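Side-chain contacts in glycerol dehydratase (Clostridium butyricum, PDB 1R9D), which probably converts glycerol to 3-hydroxypropionaldehyde by a B12-independent radical dehydration, as a member of the glycyl-radical enzymes: residues 742-747 and 755-760; 170-173 and 179-182. All blocks are in the same frame, centred on the assembly; numbering follows the deposited sequence.

Interaction 1 (742-747 and 755-760); sequences KILLAA and QDLIVR
Leu757 meets three side chains of helix 741-749, those of Ile743, Leu744 and Ala747, whose i, i+1, i+4 spacing gathers them on one face of the helix. The second segment starts at Gln755, whose backbone O accepts a hydrogen bond from Gln767 NE2. Two residues on, Leu757 has its CG anti to the backbone N (chi1 175°), which carries the isobutyl group out toward the helix. One methyl touches all three partners: Leu757 CD2 lies 3.7 Å from Ala747 CB, where the small residue lets the leucine in close, and 4.0 Å from Leu744 CD2, the two leucines crossing at about a right angle. Ile743 CG2 is shared, at 4.0 Å from both Leu757 CD2 and Leu757 CD1. Further along, Val759 also points toward the helix but packs on Ile779 of helix 773-781, whose Ile780 receives Leu744. Leu757 and Val759 bond through their backbones to Phe768 and Ala766, so Leu757 leads into the short hairpin whose turn holds Gly763, the predicted radical site, unmodified here. The chemistry is purely apolar: methyl contacts fit the helix against the hairpin, while the backbone hydrogen bonds to Phe768 and Ala766 hold the strand side independently.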
loop_
_atom_site.group_PDB
_atom_site.type_symbol
_atom_site.label_atom_id
_atom_site.label_comp_id
_atom_site.label_asym_id
_atom_site.label_seq_id
_atom_site.Cartn_x
_atom_site.Cartn_y
_atom_site.Cartn_z
ATOM N N LYS A 742 15.113 45.773 29.866
ATOM C CA LYS A 742 14.006 46.639 30.261
ATOM C C LYS A 742 12.910 46.651 29.200
ATOM O O LYS A 742 11.723 46.765 29.520
ATOM C CB LYS A 742 14.517 48.060 30.507
ATOM C CG LYS A 742 15.426 48.158 31.719
ATOM C CD LYS A 742 16.188 49.466 31.762
ATOM C CE LYS A 742 17.240 49.426 32.862
ATOM N NZ LYS A 742 18.208 50.552 32.758
ATOM N N ILE A 743 13.310 46.528 27.938
ATOM C CA ILE A 743 12.353 46.527 26.841
ATOM C C ILE A 743 11.482 45.275 26.858
ATOM O O ILE A 743 10.287 45.340 26.578
ATOM C CB ILE A 743 13.073 46.641 25.480
ATOM C CG1 ILE A 743 13.761 48.005 25.383
ATOM C CG2 ILE A 743 12.075 46.463 24.338
ATOM C CD1 ILE A 743 14.543 48.220 24.103
ATOM N N LEU A 744 12.072 44.133 27.193
ATOM C CA LEU A 744 11.309 42.895 27.246
ATOM C C LEU A 744 10.303 42.940 28.395
ATOM O O LEU A 744 9.171 42.467 28.269
ATOM C CB LEU A 744 12.252 41.700 27.412
ATOM C CG LEU A 744 13.297 41.543 26.303
ATOM C CD1 LEU A 744 14.191 40.348 26.611
ATOM C CD2 LEU A 744 12.604 41.356 24.966
ATOM N N LEU A 745 10.712 43.522 29.518
ATOM C CA LEU A 745 9.825 43.617 30.670
ATOM C C LEU A 745 8.682 44.588 30.387
ATOM O O LEU A 745 7.549 44.368 30.816
ATOM C CB LEU A 745 10.607 44.072 31.908
ATOM C CG LEU A 745 11.650 43.081 32.440
ATOM C CD1 LEU A 745 12.361 43.682 33.647
ATOM C CD2 LEU A 745 10.973 41.777 32.824
ATOM N N ALA A 746 8.986 45.655 29.656
ATOM C CA ALA A 746 7.982 46.657 29.313
ATOM C C ALA A 746 6.951 46.061 28.358
ATOM O O ALA A 746 5.765 46.400 28.417
ATOM C CB ALA A 746 8.650 47.861 28.674
ATOM N N ALA A 747 7.417 45.171 27.483
ATOM C CA ALA A 747 6.558 44.513 26.505
ATOM C C ALA A 747 5.553 43.581 27.169
ATOM O O ALA A 747 4.453 43.374 26.650
ATOM C CB ALA A 747 7.406 43.736 25.502
ATOM N N GLN A 755 4.282 46.009 19.532
ATOM C CA GLN A 755 3.879 45.047 18.510
ATOM C C GLN A 755 4.987 44.624 17.545
ATOM O O GLN A 755 4.982 43.496 17.048
ATOM C CB GLN A 755 2.698 45.600 17.707
ATOM C CG GLN A 755 1.378 45.545 18.448
ATOM C CD GLN A 755 0.239 46.134 17.645
ATOM O OE1 GLN A 755 -0.010 45.731 16.502
ATOM N NE2 GLN A 755 -0.465 47.095 18.238
ATOM N N ASP A 756 5.937 45.515 17.286
ATOM C CA ASP A 756 7.015 45.213 16.352
ATOM C C ASP A 756 8.288 44.662 16.996
ATOM O O ASP A 756 9.296 44.482 16.317
ATOM C CB ASP A 756 7.359 46.467 15.546
ATOM C CG ASP A 756 8.142 47.481 16.356
ATOM O OD1 ASP A 756 7.809 47.682 17.544
ATOM O OD2 ASP A 756 9.087 48.081 15.803
ATOM N N LEU A 757 8.245 44.397 18.298
ATOM C CA LEU A 757 9.418 43.876 19.000
ATOM C C LEU A 757 9.689 42.421 18.621
ATOM O O LEU A 757 8.848 41.553 18.839
ATOM C CB LEU A 757 9.218 43.977 20.517
ATOM C CG LEU A 757 10.329 43.360 21.381
ATOM C CD1 LEU A 757 11.631 44.109 21.161
ATOM C CD2 LEU A 757 9.926 43.408 22.845
ATOM N N ILE A 758 10.869 42.168 18.059
ATOM C CA ILE A 758 11.264 40.821 17.648
ATOM C C ILE A 758 12.343 40.289 18.583
ATOM O O ILE A 758 13.224 41.038 19.005
ATOM C CB ILE A 758 11.850 40.805 16.221
ATOM C CG1 ILE A 758 10.883 41.476 15.241
ATOM C CG2 ILE A 758 12.121 39.358 15.788
ATOM C CD1 ILE A 758 9.532 40.795 15.152
ATOM N N VAL A 759 12.278 38.998 18.896
ATOM C CA VAL A 759 13.266 38.377 19.772
ATOM C C VAL A 759 13.636 36.979 19.276
ATOM O O VAL A 759 12.838 36.304 18.628
ATOM C CB VAL A 759 12.737 38.249 21.217
ATOM C CG1 VAL A 759 11.552 37.301 21.257
ATOM C CG2 VAL A 759 13.835 37.752 22.136
ATOM N N ARG A 760 14.853 36.553 19.587
ATOM C CA ARG A 760 15.317 35.232 19.187
ATOM C C ARG A 760 14.899 34.212 20.240
ATOM O O ARG A 760 15.155 34.406 21.431
ATOM C CB ARG A 760 16.843 35.225 19.075
ATOM C CG ARG A 760 17.401 34.017 18.366
ATOM C CD ARG A 760 16.937 34.023 16.924
ATOM N NE ARG A 760 17.575 32.981 16.139
ATOM C CZ ARG A 760 17.393 32.814 14.835
ATOM N NH1 ARG A 760 16.582 33.625 14.165
ATOM N NH2 ARG A 760 18.030 31.844 14.201
#

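Interaction 2 (170-173 and 179-182); sequences GKVL and GIIN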
loop_
_atom_site.group_PDB
_atom_site.type_symbol
_atom_site.label_atom_id
_atom_site.label_comp_id
_atom_site.label_asym_id
_atom_site.label_seq_id
_atom_site.Cartn_x
_atom_site.Cartn_y
_atom_site.Cartn_z
ATOM N N GLY A 170 16.034 26.287 -7.991
ATOM C CA GLY A 170 16.810 26.682 -9.153
ATOM C C GLY A 170 16.393 25.998 -10.440
ATOM O O GLY A 170 16.378 26.620 -11.502
ATOM N N LYS A 171 16.050 24.718 -10.350
ATOM C CA LYS A 171 15.640 23.962 -11.526
ATOM C C LYS A 171 14.311 24.448 -12.083
ATOM O O LYS A 171 14.181 24.651 -13.288
ATOM C CB LYS A 171 15.528 22.474 -11.193
ATOM C CG LYS A 171 15.113 21.606 -12.372
ATOM C CD LYS A 171 15.028 20.141 -11.961
ATOM C CE LYS A 171 14.654 19.246 -13.131
ATOM N NZ LYS A 171 14.548 17.817 -12.703
ATOM N N VAL A 172 13.323 24.621 -11.213
ATOM C CA VAL A 172 12.011 25.074 -11.651
ATOM C C VAL A 172 12.062 26.503 -12.193
ATOM O O VAL A 172 11.335 26.841 -13.126
ATOM C CB VAL A 172 10.976 24.998 -10.510
ATOM C CG1 VAL A 172 9.600 25.409 -11.035
ATOM C CG2 VAL A 172 10.923 23.581 -9.950
ATOM N N LEU A 173 12.914 27.340 -11.612
ATOM C CA LEU A 173 13.042 28.716 -12.088
ATOM C C LEU A 173 13.549 28.699 -13.523
ATOM O O LEU A 173 13.177 29.546 -14.338
ATOM C CB LEU A 173 14.019 29.513 -11.207
ATOM C CG LEU A 173 13.490 29.990 -9.853
ATOM C CD1 LEU A 173 14.624 30.586 -9.031
ATOM C CD2 LEU A 173 12.399 31.026 -10.071
ATOM N N GLY A 179 8.516 22.577 -17.832
ATOM C CA GLY A 179 9.728 21.777 -17.899
ATOM C C GLY A 179 9.643 20.510 -17.072
ATOM O O GLY A 179 10.153 19.458 -17.467
ATOM N N ILE A 180 8.995 20.617 -15.917
ATOM C CA ILE A 180 8.821 19.480 -15.021
ATOM C C ILE A 180 7.856 18.492 -15.674
ATOM O O ILE A 180 8.104 17.282 -15.705
ATOM C CB ILE A 180 8.255 19.940 -13.655
ATOM C CG1 ILE A 180 9.216 20.943 -13.007
ATOM C CG2 ILE A 180 8.046 18.740 -12.741
ATOM C CD1 ILE A 180 10.631 20.397 -12.792
ATOM N N ILE A 181 6.753 19.019 -16.197
ATOM C CA ILE A 181 5.763 18.185 -16.869
ATOM C C ILE A 181 6.426 17.421 -18.011
ATOM O O ILE A 181 6.208 16.223 -18.175
ATOM C CB ILE A 181 4.606 19.037 -17.442
ATOM C CG1 ILE A 181 3.817 19.673 -16.296
ATOM C CG2 ILE A 181 3.686 18.167 -18.304
ATOM C CD1 ILE A 181 2.707 20.607 -16.749
ATOM N N ASN A 182 7.251 18.110 -18.792
ATOM C CA ASN A 182 7.915 17.457 -19.917
ATOM C C ASN A 182 8.904 16.387 -19.483
ATOM O O ASN A 182 9.086 15.391 -20.182
ATOM C CB ASN A 182 8.603 18.486 -20.816
ATOM C CG ASN A 182 7.605 19.350 -21.566
ATOM O OD1 ASN A 182 6.513 18.894 -21.913
ATOM N ND2 ASN A 182 7.979 20.598 -21.832
#
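A sharp bend in the helical run 169-190 is what brings Lys171 and Val172 up against Ile180. Eight residues along a straight alpha-helix would set CA atoms well apart, yet Val172 CA and Ile180 CA are separated by 7.3 Å, so the run turns sharply enough for side chains on its two portions to meet. Ile180 supplies the central group. Its CG1 branch, anti to the carbonyl carbon (chi1 -60°), sends CD1 into the angle between the two portions, and this one methyl takes both contacts. One partner is the lysine: the Lys171 chain is fully extended and crosses the isoleucine obliquely, bringing CE to 4.2 Å from Ile180 CD1. The other neighbour is Val172 CG2, at nearly the same distance, 4.3 Å from Ile180 CD1. Beyond CE, the ammonium NZ forms a salt bridge with Glu183 OE1, one residue past the second segment, while the backbone N of Lys171 bonds to Asp168 OD1 near the helix start. Val172 packs further on Ile270 of helix 260-277, and Ile180 on Cys212 of helix 197-230, which ties the bend to the helices around it. The lysine therefore works in two ways: its CE methylene touches the end of a buried isoleucine, and its charge is met by Glu183, just beyond 179-182.

In the fold
Both interactions are local in sequence, but they lie in different parts of the chain, with centres about 43 Å apart and nearest atoms about 23 Å apart. Interaction 1 joins a helix to the residue leading into the strand of a two-stranded hairpin and is partly buried; interaction 2 lies within one bent helical run, and two of its three touching residues are buried. Each gathers neighbours around one aliphatic side chain, a leucine in the first and an isoleucine in the second. The chemistry differs at the polar margin: 742-747 with 755-760 is wholly hydrocarbon, whereas 170-173 with 179-182 adds a lysine whose charged end is paired just beyond the contact. The hairpin's turn carries the predicted radical glycine; the bent helix packs on helices 197-230 and 260-277.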